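Local structure of glyoxalase family protein (Listeria monocytogenes, 2P7L) at residues E78-T83 against E103-Y108. The protein probably catalyses the hydration of the antibiotic fosfomycin, as a manganese-dependent member of the fosfomycin resistance proteins within the glyoxalase superfamily. Sequence-based numbering, arbitrary orientation.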
loop_
_atom_site.group_PDB
_atom_site.type_symbol
_atom_site.label_atom_id
_atom_site.label_comp_id
_atom_site.label_asym_id
_atom_site.label_seq_id
_atom_site.Cartn_x
_atom_site.Cartn_y
_atom_site.Cartn_z
ATOM N N GLU A 78 -20.067 0.953 -10.389
ATOM C CA GLU A 78 -19.635 -0.396 -10.022
ATOM C C GLU A 78 -19.679 -0.718 -8.536
ATOM O O GLU A 78 -19.451 -1.858 -8.144
ATOM C CB GLU A 78 -18.204 -0.643 -10.474
ATOM C CG GLU A 78 -17.891 -0.358 -11.916
ATOM C CD GLU A 78 -16.492 -0.840 -12.272
ATOM O OE1 GLU A 78 -16.364 -2.026 -12.643
ATOM O OE2 GLU A 78 -15.522 -0.050 -12.158
ATOM N N VAL A 79 -19.934 0.284 -7.706
ATOM C CA VAL A 79 -19.965 0.060 -6.267
ATOM C C VAL A 79 -20.939 -1.024 -5.818
ATOM O O VAL A 79 -20.605 -1.839 -4.968
ATOM C CB VAL A 79 -20.292 1.367 -5.515
ATOM C CG1 VAL A 79 -20.692 1.064 -4.070
ATOM C CG2 VAL A 79 -19.078 2.272 -5.548
ATOM N N ASP A 80 -22.142 -1.035 -6.374
ATOM C CA ASP A 80 -23.114 -2.040 -5.980
ATOM C C ASP A 80 -22.699 -3.461 -6.378
ATOM O O ASP A 80 -22.765 -4.386 -5.565
ATOM C CB ASP A 80 -24.488 -1.703 -6.568
ATOM C CG ASP A 80 -25.134 -0.512 -5.879
ATOM O OD1 ASP A 80 -26.192 -0.052 -6.356
ATOM O OD2 ASP A 80 -24.582 -0.039 -4.857
ATOM N N GLU A 81 -22.253 -3.637 -7.615
ATOM C CA GLU A 81 -21.869 -4.962 -8.047
ATOM C C GLU A 81 -20.735 -5.491 -7.198
ATOM O O GLU A 81 -20.747 -6.664 -6.805
ATOM C CB GLU A 81 -21.494 -4.963 -9.527
ATOM C CG GLU A 81 -22.685 -4.607 -10.408
ATOM C CD GLU A 81 -22.553 -5.086 -11.837
ATOM O OE1 GLU A 81 -21.457 -4.975 -12.426
ATOM O OE2 GLU A 81 -23.572 -5.569 -12.376
ATOM N N TYR A 82 -19.760 -4.639 -6.895
ATOM C CA TYR A 82 -18.664 -5.103 -6.068
ATOM C C TYR A 82 -19.163 -5.449 -4.672
ATOM O O TYR A 82 -18.640 -6.363 -4.032
ATOM C CB TYR A 82 -17.529 -4.077 -6.009
ATOM C CG TYR A 82 -16.497 -4.329 -7.077
ATOM C CD1 TYR A 82 -16.387 -3.493 -8.187
ATOM C CD2 TYR A 82 -15.646 -5.429 -6.991
ATOM C CE1 TYR A 82 -15.445 -3.748 -9.187
ATOM C CE2 TYR A 82 -14.709 -5.691 -7.984
ATOM C CZ TYR A 82 -14.616 -4.847 -9.072
ATOM O OH TYR A 82 -13.691 -5.114 -10.048
ATOM N N THR A 83 -20.191 -4.736 -4.222
ATOM C CA THR A 83 -20.768 -4.973 -2.907
ATOM C C THR A 83 -21.451 -6.351 -2.878
ATOM O O THR A 83 -21.312 -7.094 -1.906
ATOM C CB THR A 83 -21.776 -3.840 -2.542
ATOM O OG1 THR A 83 -21.085 -2.581 -2.529
ATOM C CG2 THR A 83 -22.398 -4.074 -1.180
ATOM N N GLU A 103 -15.489 13.806 -2.084
ATOM C CA GLU A 103 -14.867 12.534 -1.719
ATOM C C GLU A 103 -15.884 11.471 -2.149
ATOM O O GLU A 103 -16.968 11.361 -1.555
ATOM C CB GLU A 103 -14.626 12.487 -0.204
ATOM C CG GLU A 103 -13.850 11.271 0.304
ATOM C CD GLU A 103 -13.719 11.253 1.824
ATOM O OE1 GLU A 103 -13.062 10.331 2.356
ATOM O OE2 GLU A 103 -14.275 12.159 2.487
ATOM N N GLY A 104 -15.538 10.714 -3.190
ATOM C CA GLY A 104 -16.437 9.695 -3.711
ATOM C C GLY A 104 -16.710 8.484 -2.836
ATOM O O GLY A 104 -16.086 8.290 -1.795
ATOM N N ARG A 105 -17.650 7.654 -3.276
ATOM C CA ARG A 105 -18.021 6.444 -2.542
ATOM C C ARG A 105 -16.868 5.446 -2.454
ATOM O O ARG A 105 -16.030 5.359 -3.346
ATOM C CB ARG A 105 -19.208 5.756 -3.219
ATOM C CG ARG A 105 -20.423 6.634 -3.403
ATOM C CD ARG A 105 -21.503 5.920 -4.205
ATOM N NE ARG A 105 -22.022 4.742 -3.509
ATOM C CZ ARG A 105 -22.904 3.893 -4.033
ATOM N NH1 ARG A 105 -23.365 4.091 -5.262
ATOM N NH2 ARG A 105 -23.322 2.845 -3.333
ATOM N N SER A 106 -16.836 4.692 -1.370
ATOM C CA SER A 106 -15.811 3.682 -1.180
ATOM C C SER A 106 -16.421 2.505 -0.426
ATOM O O SER A 106 -17.386 2.674 0.303
ATOM C CB SER A 106 -14.643 4.248 -0.356
ATOM O OG SER A 106 -13.770 5.033 -1.146
ATOM N N ILE A 107 -15.894 1.308 -0.636
ATOM C CA ILE A 107 -16.367 0.166 0.133
ATOM C C ILE A 107 -15.110 -0.407 0.743
ATOM O O ILE A 107 -14.042 -0.391 0.128
ATOM C CB ILE A 107 -17.127 -0.910 -0.719
ATOM C CG1 ILE A 107 -16.312 -1.322 -1.935
ATOM C CG2 ILE A 107 -18.494 -0.369 -1.133
ATOM C CD1 ILE A 107 -17.131 -2.119 -2.952
ATOM N N TYR A 108 -15.223 -0.867 1.977
ATOM C CA TYR A 108 -14.077 -1.426 2.675
ATOM C C TYR A 108 -14.414 -2.832 3.144
ATOM O O TYR A 108 -15.530 -3.093 3.583
ATOM C CB TYR A 108 -13.710 -0.556 3.889
ATOM C CG TYR A 108 -13.446 0.902 3.568
ATOM C CD1 TYR A 108 -14.484 1.754 3.179
ATOM C CD2 TYR A 108 -12.159 1.432 3.655
ATOM C CE1 TYR A 108 -14.240 3.099 2.890
ATOM C CE2 TYR A 108 -11.906 2.772 3.369
ATOM C CZ TYR A 108 -12.947 3.598 2.990
ATOM O OH TYR A 108 -12.700 4.921 2.729
#
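Val79 packs against one face of the guanidinium of Arg105, with one methyl, CG1, pressed against the flat group. That methyl lies 3.2 Å from the guanidinium plane, displaced toward the rim on the NH2 side, so Val79 CG1 comes 3.3 Å from Arg105 NH2. The arginine reaches this place by a bend at chi3 (64°), which folds the end of an otherwise extended chain over the valine. Asp80 meets the same group at its edge, close to the guanidinium plane: its OD2 takes a weak hydrogen bond from Arg105 NH2 at 3.5 Å, part of a salt bridge. The carboxylate is turned 74° from the guanidinium plane, so the two groups do not pair flat, side by side. Next to this salt bridge, helix 79-83, the start of helix 79-88, runs nearly parallel (12°) to strand 106-108, within the glyoxalase-type βαβββ half that also holds strands 69-73 and 116-120. Ile107 points toward the helix and spreads its two branches. CG2 meets Val79 CG1 at 3.9 Å, while CD1 touches Tyr82 CB at 3.7 Å; the tyrosine ring turns off toward Met1 of the second subunit and packs on it. Thr83 OG1 lies 3.7 Å from Ile107 CG2, but its hydrogen bond turns back into the helix, 2.6 Å to Val79 O. That carbonyl oxygen also accepts the backbone hydrogen bond from Thr83 N, the two donors arriving from opposite faces of its plane. On the neighbouring residue of the strand, Ser106 points away from the helix and hydrogen-bonds Glu118, a probable manganese ligand.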